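Uncharacterized protein PA2218 (Pseudomonas aeruginosa, PDB 2HDW) is of unknown function but adopts an alpha/beta hydrolase fold and, judging from its family, probably has hydrolase activity. Local coordinates at residues G183-A188 and K196-S201; S201-M206 and P296-I301; V71-R76 and L81-Y86; L96-I101 and D160-L165. One frame throughout, in Å; residues are numbered along the deposited sequence.

Interaction 1 of 4, residues G183-A188 and K196-S201; sequences GMALNA and KAVVTS
A185 and L186 on helix 180-191 rest against V198 and T200 on strand 197-201, the second strand of a beta-alpha-beta crossover in this alpha/beta hydrolase fold. Helix and strand run nearly antiparallel, at 164°, with axes 8.3 Å apart, close enough for short side chains to bridge the gap. The inward residues of the strand, V198 and T200, share the work, while V199 between them points away to F362 of helix 356-366 on the other face of the sheet. V198 divides its two methyls between two helix residues. With chi1 at 60°, CG1 is wedged between the backbone N and the carbonyl carbon and reaches CD2 of L186 at 3.9 Å, and CG2 swings anti to the backbone N to meet CB of A185 at 4.1 Å. L186 starts off alongside the strand, but its isobutyl end bends in and crosses both V198 and T200 at roughly right angles. The contact is purely apolar and largely withdrawn from solvent; I309 of the next strand packs on both L186 and V198, and F155 of helix 148-164 on A185. T200 turns its methyl, not its hydroxyl, toward the helix: CG2 is anti to the carbonyl carbon and sits in the fork of L186, 3.7 Å from CG and 3.9 Å from both CD1 and CD2.

Interaction 2 of 4, residues S201-M206 and P296-I301; sequences STMYDM and PILTYI
The flat carboxylate of D205 has aliphatic carbon on one side of its plane: CG1 and CD1 of I297 lie there, each 3.5 Å from D205 OD1, and CD1 of L298 approaches from the same side, 3.6 Å from OD2. The ring of neighbouring Y204 stacks on F322 and meets H344 at about a right angle, and its OH hydrogen-bonds Y214, Y263 and H318. D205 is the N-cap of helix 206-212 in this alpha/beta hydrolase fold, at the end of the loop that leaves strand 197-201; the partner segment 296-301 is a loop leading toward strand 309-314. I297 and D205 come at each other from opposite directions, whereas L298 slides past the carboxylate. With CG anti to the backbone N (chi1 166°), D205 sends OD1 to its capping partner R208 N and to T207 OG1, which pins the carboxylate against the apolar cover of I297. Behind it, M203 adds a looser apolar touch, its CE 4.4 Å from L298 CD1. Both M203 and L298 also rest on L186 of helix 180-191, so the two loops meet over that helix. L298 itself opens a type I beta turn, its O accepting I301 N at 3.2 Å. The polar link between the loops is a water that donates twice, to D205 OD2 at 2.7 Å and to I297 O at 3.0 Å.

Interaction 3 of 4, residues V71-R76 and L81-Y86; sequences VTFANR and LAADLY
V71 and A83 exchange two backbone hydrogen bonds, N of V71 to O of A83 and N of A83 to O of V71, both 2.9 Å, within the antiparallel beta hairpin of strands 66-74 and 80-88. F73 and L81 form the second hydrogen-bonded pair: L81 N reaches F73 O at 2.7 Å and nearly straight (172°), whereas F73 N to L81 O is longer at 3.1 Å and more bent. L81 O is put to further use, with the CA-H of T72 touching it at 3.1 Å and the F73 ring presenting a face to it. T72 and A82 are the non-hydrogen-bonded pair between; A82 and D84 instead turn their backbone groups to D131 and A129, and A82 N hydrogen-bonds S138 OG. V71, F73, L81 and A83 share one face. There F73, with CG lodged between backbone N and carbonyl carbon (chi1 51°), folds its ring back over the partner strand: CE1 meets L81 CD1 at 3.6 Å and CE2 meets A83 CB at 3.8 Å. N75 OD1 accepts I79 N across the turn and ND2 is bonded to D154 OD1. With four N-H groups and four carbonyls paired with each other, these strands can carry a largely apolar face and still leave the other edge of strand 80-88, at A82 and D84, to pair with the strand 126-130 side.

Interaction 4 of 4, residues L96-I101 and D160-L165; sequences LPAIVI and DFISLL
A98 and V100, successive inward residues of strand 96-102, receive a single side chain from helix 148-164, that of I162. Strand and helix run nearly antiparallel, at 160°, with axes 9.1 Å apart. Following the helix, D160 comes first and faces the other way, where OD1 forms a salt bridge with R194. F161 leans toward L128 of the neighbouring strand 126-130. I162 then points straight at 96-101 and makes the contact with every branch. Its chain is extended, CG1 anti to the backbone N (chi1 -157°) and CD1 carried on in the same direction, so the ethyl arm reaches the sheet: CG1 and CD1 both sit 3.7 Å from A98 CB, and CD1 also approaches the backbone oxygen I99 O at 3.7 Å. The methyl branch CG2 touches V100 CG2 at 3.8 Å, the two side chains sliding past each other in opposite directions. S163 turns from the strand and bonds its OG to V159 O within the helix, and L164 N donates to F161 O at 3.1 Å as the chain nears L165. Helix 148-164 belongs to the connection from strand 126-130 to strand 173-178 and passes over strand 96-102, which lies between them: the helix-on-sheet layering of an alpha/beta hydrolase core.

Overall arrangement
Interactions 1, 3 and 4 all reach one mixed eight-stranded sheet. Along the chain, interaction 3 closes first, at the edge hairpin, then interaction 4, interaction 1 and finally interaction 2, each completed before the next opens. Interactions 3 and 4 have centres about 11 Å apart and touch: F161 of helix 148-164 packs on V71 and F73, and L165 on L85, tying the hairpin to the helical layer. Interactions 1 and 2 have centres about 8 Å apart, share S201 and meet where L298 and I297 approach G183. Interactions 2 and 3, with centres about 23 Å apart, fall on opposite sides of the chain's centre. The contacts therefore run from the sheet's antiparallel edge through its parallel core to the loops beyond strand 197-201.

Interaction 1 of 4, residues G183-A188 and K196-S201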
loop_
_atom_site.group_PDB
_atom_site.type_symbol
_atom_site.label_atom_id
_atom_site.label_comp_id
_atom_site.label_asym_id
_atom_site.label_seq_id
_atom_site.Cartn_x
_atom_site.Cartn_y
_atom_site.Cartn_z
ATOM N N GLY A 183 5.909 2.513 3.164
ATOM C CA GLY A 183 7.298 2.100 3.229
ATOM C C GLY A 183 7.750 1.522 1.899
ATOM O O GLY A 183 8.863 1.783 1.444
ATOM N N MET A 184 6.881 0.733 1.268
ATOM C CA MET A 184 7.200 0.131 -0.024
ATOM C C MET A 184 7.321 1.203 -1.116
ATOM O O MET A 184 8.136 1.072 -2.030
ATOM C CB MET A 184 6.130 -0.895 -0.421
ATOM C CG MET A 184 6.579 -2.375 -0.368
ATOM S SD MET A 184 6.824 -3.087 1.295
ATOM C CE MET A 184 5.103 -3.428 1.764
ATOM N N ALA A 185 6.513 2.256 -1.023
ATOM C CA ALA A 185 6.557 3.328 -2.014
ATOM C C ALA A 185 7.910 4.037 -1.967
ATOM O O ALA A 185 8.534 4.262 -3.000
ATOM C CB ALA A 185 5.424 4.336 -1.771
ATOM N N LEU A 186 8.365 4.385 -0.769
ATOM C CA LEU A 186 9.657 5.056 -0.620
ATOM C C LEU A 186 10.768 4.131 -1.101
ATOM O O LEU A 186 11.733 4.576 -1.726
ATOM C CB LEU A 186 9.897 5.437 0.846
ATOM C CG LEU A 186 8.934 6.483 1.411
ATOM C CD1 LEU A 186 9.091 6.587 2.923
ATOM C CD2 LEU A 186 9.204 7.826 0.741
ATOM N N ASN A 187 10.618 2.840 -0.818
ATOM C CA ASN A 187 11.608 1.843 -1.215
ATOM C C ASN A 187 11.698 1.760 -2.737
ATOM O O ASN A 187 12.791 1.691 -3.298
ATOM C CB ASN A 187 11.228 0.467 -0.659
ATOM C CG ASN A 187 12.417 -0.477 -0.568
ATOM O OD1 ASN A 187 12.351 -1.632 -1.007
ATOM N ND2 ASN A 187 13.507 0.003 0.017
ATOM N N ALA A 188 10.542 1.769 -3.394
ATOM C CA ALA A 188 10.481 1.691 -4.853
ATOM C C ALA A 188 11.061 2.926 -5.537
ATOM O O ALA A 188 11.831 2.812 -6.493
ATOM C CB ALA A 188 9.035 1.484 -5.305
ATOM N N LYS A 196 8.763 10.491 -10.367
ATOM C CA LYS A 196 9.164 11.872 -10.097
ATOM C C LYS A 196 8.946 12.441 -8.700
ATOM O O LYS A 196 9.662 13.352 -8.289
ATOM C CB LYS A 196 8.486 12.802 -11.109
ATOM C CG LYS A 196 8.830 12.510 -12.563
ATOM C CD LYS A 196 10.335 12.540 -12.801
ATOM C CE LYS A 196 10.660 12.716 -14.283
ATOM N NZ LYS A 196 10.047 11.659 -15.118
ATOM N N ALA A 197 7.955 11.932 -7.983
ATOM C CA ALA A 197 7.660 12.426 -6.643
ATOM C C ALA A 197 6.909 11.340 -5.896
ATOM O O ALA A 197 6.319 10.459 -6.518
ATOM C CB ALA A 197 6.815 13.698 -6.723
ATOM N N VAL A 198 6.925 11.411 -4.567
ATOM C CA VAL A 198 6.270 10.406 -3.746
ATOM C C VAL A 198 5.650 10.977 -2.474
ATOM O O VAL A 198 6.248 11.810 -1.791
ATOM C CB VAL A 198 7.273 9.285 -3.335
ATOM C CG1 VAL A 198 8.432 9.888 -2.535
ATOM C CG2 VAL A 198 6.563 8.215 -2.514
ATOM N N VAL A 199 4.441 10.507 -2.180
ATOM C CA VAL A 199 3.691 10.890 -0.987
ATOM C C VAL A 199 3.385 9.613 -0.222
ATOM O O VAL A 199 3.091 8.591 -0.832
ATOM C CB VAL A 199 2.325 11.529 -1.345
ATOM C CG1 VAL A 199 1.411 11.534 -0.111
ATOM C CG2 VAL A 199 2.522 12.938 -1.851
ATOM N N THR A 200 3.476 9.657 1.104
ATOM C CA THR A 200 3.133 8.495 1.915
ATOM C C THR A 200 2.028 8.965 2.851
ATOM O O THR A 200 2.026 10.120 3.281
ATOM C CB THR A 200 4.319 7.975 2.767
ATOM O OG1 THR A 200 4.793 9.015 3.632
ATOM C CG2 THR A 200 5.449 7.486 1.873
ATOM N N SER A 201 1.078 8.087 3.146
ATOM C CA SER A 201 -0.014 8.452 4.039
ATOM C C SER A 201 -0.087 7.477 5.212
ATOM O O SER A 201 -0.201 6.267 5.010
ATOM C CB SER A 201 -1.343 8.457 3.275
ATOM O OG SER A 201 -2.383 9.016 4.062
#

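Interaction 2 of 4, residues S201-M206 and P296-I301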
loop_
_atom_site.group_PDB
_atom_site.type_symbol
_atom_site.label_atom_id
_atom_site.label_comp_id
_atom_site.label_asym_id
_atom_site.label_seq_id
_atom_site.Cartn_x
_atom_site.Cartn_y
_atom_site.Cartn_z
ATOM N N SER A 201 1.078 8.087 3.146
ATOM C CA SER A 201 -0.014 8.452 4.039
ATOM C C SER A 201 -0.087 7.477 5.212
ATOM O O SER A 201 -0.201 6.267 5.010
ATOM C CB SER A 201 -1.343 8.457 3.275
ATOM O OG SER A 201 -2.383 9.016 4.062
ATOM N N THR A 202 -0.002 8.011 6.430
ATOM C CA THR A 202 -0.065 7.207 7.655
ATOM C C THR A 202 0.690 5.878 7.469
ATOM O O THR A 202 0.173 4.787 7.735
ATOM C CB THR A 202 -1.563 6.976 8.070
ATOM O OG1 THR A 202 -1.618 6.461 9.405
ATOM C CG2 THR A 202 -2.269 6.001 7.115
ATOM N N MET A 203 1.944 6.000 7.044
ATOM C CA MET A 203 2.800 4.856 6.744
ATOM C C MET A 203 3.303 3.993 7.893
ATOM O O MET A 203 3.330 4.401 9.057
ATOM C CB MET A 203 4.037 5.315 5.935
ATOM C CG MET A 203 5.164 5.970 6.770
ATOM S SD MET A 203 6.750 6.281 5.878
ATOM C CE MET A 203 7.573 4.691 6.024
ATOM N N TYR A 204 3.721 2.789 7.507
ATOM C CA TYR A 204 4.326 1.787 8.376
ATOM C C TYR A 204 5.540 1.362 7.553
ATOM O O TYR A 204 5.527 1.475 6.326
ATOM C CB TYR A 204 3.461 0.527 8.485
ATOM C CG TYR A 204 2.556 0.367 9.685
ATOM C CD1 TYR A 204 1.495 1.244 9.913
ATOM C CD2 TYR A 204 2.670 -0.755 10.514
ATOM C CE1 TYR A 204 0.562 1.000 10.920
ATOM C CE2 TYR A 204 1.743 -1.006 11.524
ATOM C CZ TYR A 204 0.687 -0.129 11.716
ATOM O OH TYR A 204 -0.276 -0.407 12.665
ATOM N N ASP A 205 6.586 0.895 8.217
ATOM C CA ASP A 205 7.733 0.332 7.517
ATOM C C ASP A 205 7.474 -1.113 7.943
ATOM O O ASP A 205 7.763 -1.475 9.085
ATOM C CB ASP A 205 9.063 0.824 8.104
ATOM C CG ASP A 205 10.253 0.002 7.623
ATOM O OD1 ASP A 205 10.048 -1.171 7.252
ATOM O OD2 ASP A 205 11.396 0.509 7.635
ATOM N N MET A 206 6.894 -1.927 7.062
ATOM C CA MET A 206 6.578 -3.299 7.441
ATOM C C MET A 206 7.749 -4.179 7.901
ATOM O O MET A 206 7.538 -5.104 8.695
ATOM C CB MET A 206 5.791 -4.006 6.325
ATOM C CG MET A 206 4.381 -3.430 6.048
ATOM S SD MET A 206 3.290 -3.194 7.516
ATOM C CE MET A 206 3.236 -4.890 8.115
ATOM N N PRO A 296 15.490 -5.533 5.285
ATOM C CA PRO A 296 14.943 -4.188 5.457
ATOM C C PRO A 296 14.792 -3.382 4.175
ATOM O O PRO A 296 15.509 -3.592 3.192
ATOM C CB PRO A 296 15.918 -3.540 6.440
ATOM C CG PRO A 296 17.201 -4.232 6.150
ATOM C CD PRO A 296 16.784 -5.670 5.978
ATOM N N ILE A 297 13.830 -2.470 4.201
ATOM C CA ILE A 297 13.574 -1.579 3.083
ATOM C C ILE A 297 14.097 -0.208 3.510
ATOM O O ILE A 297 14.555 -0.044 4.644
ATOM C CB ILE A 297 12.065 -1.457 2.778
ATOM C CG1 ILE A 297 11.314 -1.041 4.042
ATOM C CG2 ILE A 297 11.544 -2.787 2.223
ATOM C CD1 ILE A 297 9.903 -0.515 3.785
ATOM N N LEU A 298 14.042 0.755 2.594
ATOM C CA LEU A 298 14.474 2.136 2.842
ATOM C C LEU A 298 15.972 2.374 3.006
ATOM O O LEU A 298 16.386 3.464 3.410
ATOM C CB LEU A 298 13.751 2.700 4.068
ATOM C CG LEU A 298 12.227 2.560 4.097
ATOM C CD1 LEU A 298 11.683 3.277 5.332
ATOM C CD2 LEU A 298 11.623 3.138 2.832
ATOM N N THR A 299 16.793 1.379 2.680
ATOM C CA THR A 299 18.234 1.552 2.809
ATOM C C THR A 299 18.723 2.760 2.017
ATOM O O THR A 299 19.555 3.539 2.492
ATOM C CB THR A 299 19.001 0.315 2.299
ATOM O OG1 THR A 299 18.580 -0.839 3.029
ATOM C CG2 THR A 299 20.509 0.498 2.497
ATOM N N TYR A 300 18.190 2.912 0.809
ATOM C CA TYR A 300 18.594 3.989 -0.085
ATOM C C TYR A 300 17.611 5.154 -0.169
ATOM O O TYR A 300 17.538 5.854 -1.185
ATOM C CB TYR A 300 18.833 3.386 -1.468
ATOM C CG TYR A 300 19.867 2.278 -1.427
ATOM C CD1 TYR A 300 21.225 2.578 -1.390
ATOM C CD2 TYR A 300 19.487 0.933 -1.365
ATOM C CE1 TYR A 300 22.186 1.578 -1.292
ATOM C CE2 TYR A 300 20.443 -0.085 -1.263
ATOM C CZ TYR A 300 21.795 0.253 -1.226
ATOM O OH TYR A 300 22.763 -0.718 -1.113
ATOM N N ILE A 301 16.881 5.383 0.917
ATOM C CA ILE A 301 15.893 6.451 0.960
ATOM C C ILE A 301 16.443 7.839 0.616
ATOM O O ILE A 301 15.734 8.663 0.047
ATOM C CB ILE A 301 15.203 6.487 2.347
ATOM C CG1 ILE A 301 14.038 7.472 2.319
ATOM C CG2 ILE A 301 16.221 6.840 3.434
ATOM C CD1 ILE A 301 13.187 7.443 3.569
HETATM O O HOH W 1 13.829 -0.683 7.434
#

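Interaction 3 of 4, residues V71-R76 and L81-Y86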
loop_
_atom_site.group_PDB
_atom_site.type_symbol
_atom_site.label_atom_id
_atom_site.label_comp_id
_atom_site.label_asym_id
_atom_site.label_seq_id
_atom_site.Cartn_x
_atom_site.Cartn_y
_atom_site.Cartn_z
ATOM N N VAL A 71 -7.776 -3.437 -15.200
ATOM C CA VAL A 71 -6.672 -3.842 -16.056
ATOM C C VAL A 71 -5.772 -4.831 -15.335
ATOM O O VAL A 71 -5.919 -5.056 -14.132
ATOM C CB VAL A 71 -5.814 -2.635 -16.489
ATOM C CG1 VAL A 71 -6.672 -1.633 -17.247
ATOM C CG2 VAL A 71 -5.172 -1.976 -15.262
ATOM N N THR A 72 -4.852 -5.429 -16.086
ATOM C CA THR A 72 -3.897 -6.374 -15.532
ATOM C C THR A 72 -2.531 -6.106 -16.163
ATOM O O THR A 72 -2.432 -5.494 -17.232
ATOM C CB THR A 72 -4.302 -7.838 -15.825
ATOM O OG1 THR A 72 -4.227 -8.086 -17.235
ATOM C CG2 THR A 72 -5.711 -8.103 -15.341
ATOM N N PHE A 73 -1.481 -6.559 -15.490
ATOM C CA PHE A 73 -0.115 -6.382 -15.968
ATOM C C PHE A 73 0.800 -7.247 -15.109
ATOM O O PHE A 73 0.492 -7.520 -13.943
ATOM C CB PHE A 73 0.282 -4.904 -15.879
ATOM C CG PHE A 73 0.019 -4.287 -14.536
ATOM C CD1 PHE A 73 0.889 -4.503 -13.470
ATOM C CD2 PHE A 73 -1.111 -3.503 -14.329
ATOM C CE1 PHE A 73 0.637 -3.949 -12.215
ATOM C CE2 PHE A 73 -1.376 -2.942 -13.077
ATOM C CZ PHE A 73 -0.500 -3.165 -12.019
ATOM N N ALA A 74 1.921 -7.682 -15.674
ATOM C CA ALA A 74 2.830 -8.542 -14.922
ATOM C C ALA A 74 4.016 -7.799 -14.313
ATOM O O ALA A 74 4.357 -6.697 -14.748
ATOM C CB ALA A 74 3.330 -9.670 -15.824
ATOM N N ASN A 75 4.624 -8.390 -13.286
ATOM C CA ASN A 75 5.801 -7.779 -12.683
ATOM C C ASN A 75 7.016 -8.584 -13.139
ATOM O O ASN A 75 6.864 -9.608 -13.817
ATOM C CB ASN A 75 5.711 -7.722 -11.150
ATOM C CG ASN A 75 5.667 -9.090 -10.490
ATOM O OD1 ASN A 75 6.073 -10.101 -11.067
ATOM N ND2 ASN A 75 5.194 -9.118 -9.247
ATOM N N ARG A 76 8.212 -8.122 -12.784
ATOM C CA ARG A 76 9.444 -8.792 -13.203
ATOM C C ARG A 76 9.604 -10.217 -12.696
ATOM O O ARG A 76 10.418 -10.985 -13.215
ATOM C CB ARG A 76 10.673 -7.979 -12.769
ATOM C CG ARG A 76 10.831 -6.635 -13.461
ATOM C CD ARG A 76 12.179 -5.994 -13.144
ATOM N NE ARG A 76 12.455 -5.960 -11.711
ATOM C CZ ARG A 76 13.214 -6.847 -11.074
ATOM N NH1 ARG A 76 13.780 -7.841 -11.745
ATOM N NH2 ARG A 76 13.400 -6.743 -9.760
ATOM N N LEU A 81 -0.739 -8.880 -12.003
ATOM C CA LEU A 81 -1.530 -8.150 -11.021
ATOM C C LEU A 81 -2.813 -7.568 -11.601
ATOM O O LEU A 81 -2.890 -7.274 -12.791
ATOM C CB LEU A 81 -0.694 -7.014 -10.427
ATOM C CG LEU A 81 0.710 -7.367 -9.931
ATOM C CD1 LEU A 81 1.411 -6.104 -9.460
ATOM C CD2 LEU A 81 0.628 -8.387 -8.800
ATOM N N ALA A 82 -3.821 -7.415 -10.747
ATOM C CA ALA A 82 -5.097 -6.838 -11.152
ATOM C C ALA A 82 -5.165 -5.424 -10.580
ATOM O O ALA A 82 -4.638 -5.157 -9.499
ATOM C CB ALA A 82 -6.259 -7.681 -10.620
ATOM N N ALA A 83 -5.816 -4.517 -11.297
ATOM C CA ALA A 83 -5.912 -3.143 -10.830
ATOM C C ALA A 83 -7.098 -2.391 -11.416
ATOM O O ALA A 83 -7.689 -2.813 -12.414
ATOM C CB ALA A 83 -4.621 -2.396 -11.161
ATOM N N ASP A 84 -7.441 -1.278 -10.773
ATOM C CA ASP A 84 -8.524 -0.416 -11.225
ATOM C C ASP A 84 -7.849 0.839 -11.753
ATOM O O ASP A 84 -7.013 1.435 -11.073
ATOM C CB ASP A 84 -9.457 -0.035 -10.069
ATOM C CG ASP A 84 -10.368 -1.173 -9.644
ATOM O OD1 ASP A 84 -11.155 -1.654 -10.491
ATOM O OD2 ASP A 84 -10.307 -1.581 -8.459
ATOM N N LEU A 85 -8.210 1.225 -12.968
ATOM C CA LEU A 85 -7.659 2.407 -13.611
ATOM C C LEU A 85 -8.743 3.478 -13.693
ATOM O O LEU A 85 -9.849 3.208 -14.157
ATOM C CB LEU A 85 -7.185 2.049 -15.017
ATOM C CG LEU A 85 -6.679 3.169 -15.925
ATOM C CD1 LEU A 85 -5.358 3.719 -15.397
ATOM C CD2 LEU A 85 -6.502 2.616 -17.326
ATOM N N TYR A 86 -8.418 4.687 -13.240
ATOM C CA TYR A 86 -9.361 5.805 -13.259
ATOM C C TYR A 86 -8.783 6.960 -14.068
ATOM O O TYR A 86 -7.628 7.340 -13.872
ATOM C CB TYR A 86 -9.637 6.297 -11.835
ATOM C CG TYR A 86 -10.198 5.257 -10.892
ATOM C CD1 TYR A 86 -11.574 5.153 -10.664
ATOM C CD2 TYR A 86 -9.352 4.378 -10.223
ATOM C CE1 TYR A 86 -12.088 4.194 -9.782
ATOM C CE2 TYR A 86 -9.848 3.420 -9.349
ATOM C CZ TYR A 86 -11.214 3.330 -9.129
ATOM O OH TYR A 86 -11.682 2.369 -8.259
#

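Interaction 4 of 4, residues L96-I101 and D160-L165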
loop_
_atom_site.group_PDB
_atom_site.type_symbol
_atom_site.label_atom_id
_atom_site.label_comp_id
_atom_site.label_asym_id
_atom_site.label_seq_id
_atom_site.Cartn_x
_atom_site.Cartn_y
_atom_site.Cartn_z
ATOM N N LEU A 96 -1.695 13.306 -19.839
ATOM C CA LEU A 96 -1.832 13.601 -18.418
ATOM C C LEU A 96 -0.810 13.014 -17.457
ATOM O O LEU A 96 -0.194 11.992 -17.737
ATOM C CB LEU A 96 -3.216 13.146 -17.956
ATOM C CG LEU A 96 -4.415 13.730 -18.699
ATOM C CD1 LEU A 96 -5.699 13.152 -18.126
ATOM C CD2 LEU A 96 -4.400 15.251 -18.564
ATOM N N PRO A 97 -0.620 13.673 -16.296
ATOM C CA PRO A 97 0.322 13.188 -15.286
ATOM C C PRO A 97 -0.400 11.974 -14.704
ATOM O O PRO A 97 -1.624 11.877 -14.827
ATOM C CB PRO A 97 0.402 14.348 -14.297
ATOM C CG PRO A 97 -0.989 14.930 -14.356
ATOM C CD PRO A 97 -1.290 14.910 -15.848
ATOM N N ALA A 98 0.332 11.053 -14.088
ATOM C CA ALA A 98 -0.297 9.857 -13.536
ATOM C C ALA A 98 0.221 9.524 -12.142
ATOM O O ALA A 98 1.334 9.904 -11.773
ATOM C CB ALA A 98 -0.074 8.669 -14.479
ATOM N N ILE A 99 -0.601 8.813 -11.376
ATOM C CA ILE A 99 -0.250 8.427 -10.010
ATOM C C ILE A 99 -0.594 6.964 -9.738
ATOM O O ILE A 99 -1.712 6.523 -10.014
ATOM C CB ILE A 99 -1.029 9.272 -8.972
ATOM C CG1 ILE A 99 -0.799 10.761 -9.215
ATOM C CG2 ILE A 99 -0.600 8.898 -7.564
ATOM C CD1 ILE A 99 -1.647 11.657 -8.320
ATOM N N VAL A 100 0.364 6.211 -9.205
ATOM C CA VAL A 100 0.105 4.818 -8.856
ATOM C C VAL A 100 -0.082 4.777 -7.350
ATOM O O VAL A 100 0.745 5.294 -6.595
ATOM C CB VAL A 100 1.264 3.882 -9.239
ATOM C CG1 VAL A 100 1.025 2.499 -8.628
ATOM C CG2 VAL A 100 1.356 3.767 -10.755
ATOM N N ILE A 101 -1.172 4.162 -6.914
ATOM C CA ILE A 101 -1.483 4.090 -5.499
ATOM C C ILE A 101 -1.578 2.666 -4.961
ATOM O O ILE A 101 -2.258 1.820 -5.539
ATOM C CB ILE A 101 -2.800 4.823 -5.221
ATOM C CG1 ILE A 101 -2.747 6.206 -5.880
ATOM C CG2 ILE A 101 -3.028 4.945 -3.725
ATOM C CD1 ILE A 101 -4.049 6.940 -5.893
ATOM N N ASP A 160 5.072 0.537 -14.694
ATOM C CA ASP A 160 5.316 0.020 -16.040
ATOM C C ASP A 160 4.044 0.130 -16.885
ATOM O O ASP A 160 4.082 0.560 -18.041
ATOM C CB ASP A 160 5.717 -1.463 -16.004
ATOM C CG ASP A 160 7.168 -1.686 -15.616
ATOM O OD1 ASP A 160 7.926 -0.704 -15.466
ATOM O OD2 ASP A 160 7.554 -2.868 -15.470
ATOM N N PHE A 161 2.919 -0.274 -16.306
ATOM C CA PHE A 161 1.653 -0.256 -17.027
ATOM C C PHE A 161 1.084 1.130 -17.264
ATOM O O PHE A 161 0.781 1.497 -18.397
ATOM C CB PHE A 161 0.606 -1.096 -16.296
ATOM C CG PHE A 161 -0.721 -1.137 -16.999
ATOM C CD1 PHE A 161 -0.927 -1.996 -18.071
ATOM C CD2 PHE A 161 -1.746 -0.278 -16.620
ATOM C CE1 PHE A 161 -2.137 -1.999 -18.760
ATOM C CE2 PHE A 161 -2.961 -0.272 -17.302
ATOM C CZ PHE A 161 -3.155 -1.135 -18.374
ATOM N N ILE A 162 0.934 1.897 -16.193
ATOM C CA ILE A 162 0.376 3.235 -16.296
ATOM C C ILE A 162 1.172 4.083 -17.293
ATOM O O ILE A 162 0.606 4.921 -17.992
ATOM C CB ILE A 162 0.324 3.908 -14.892
ATOM C CG1 ILE A 162 -0.738 5.009 -14.874
ATOM C CG2 ILE A 162 1.687 4.485 -14.522
ATOM C CD1 ILE A 162 -1.224 5.350 -13.478
ATOM N N SER A 163 2.475 3.825 -17.379
ATOM C CA SER A 163 3.386 4.547 -18.273
ATOM C C SER A 163 3.112 4.402 -19.758
ATOM O O SER A 163 3.337 5.339 -20.525
ATOM C CB SER A 163 4.836 4.103 -18.037
ATOM O OG SER A 163 5.302 4.519 -16.774
ATOM N N LEU A 164 2.652 3.228 -20.171
ATOM C CA LEU A 164 2.395 2.977 -21.581
ATOM C C LEU A 164 1.014 3.400 -22.071
ATOM O O LEU A 164 0.722 3.298 -23.264
ATOM C CB LEU A 164 2.622 1.494 -21.892
ATOM C CG LEU A 164 3.992 0.937 -21.481
ATOM C CD1 LEU A 164 4.170 -0.448 -22.089
ATOM C CD2 LEU A 164 5.112 1.869 -21.947
ATOM N N LEU A 165 0.167 3.871 -21.160
ATOM C CA LEU A 165 -1.173 4.308 -21.531
ATOM C C LEU A 165 -1.129 5.495 -22.488
ATOM O O LEU A 165 -0.361 6.438 -22.293
ATOM C CB LEU A 165 -1.982 4.692 -20.289
ATOM C CG LEU A 165 -2.392 3.547 -19.362
ATOM C CD1 LEU A 165 -3.145 4.112 -18.181
ATOM C CD2 LEU A 165 -3.261 2.549 -20.117
#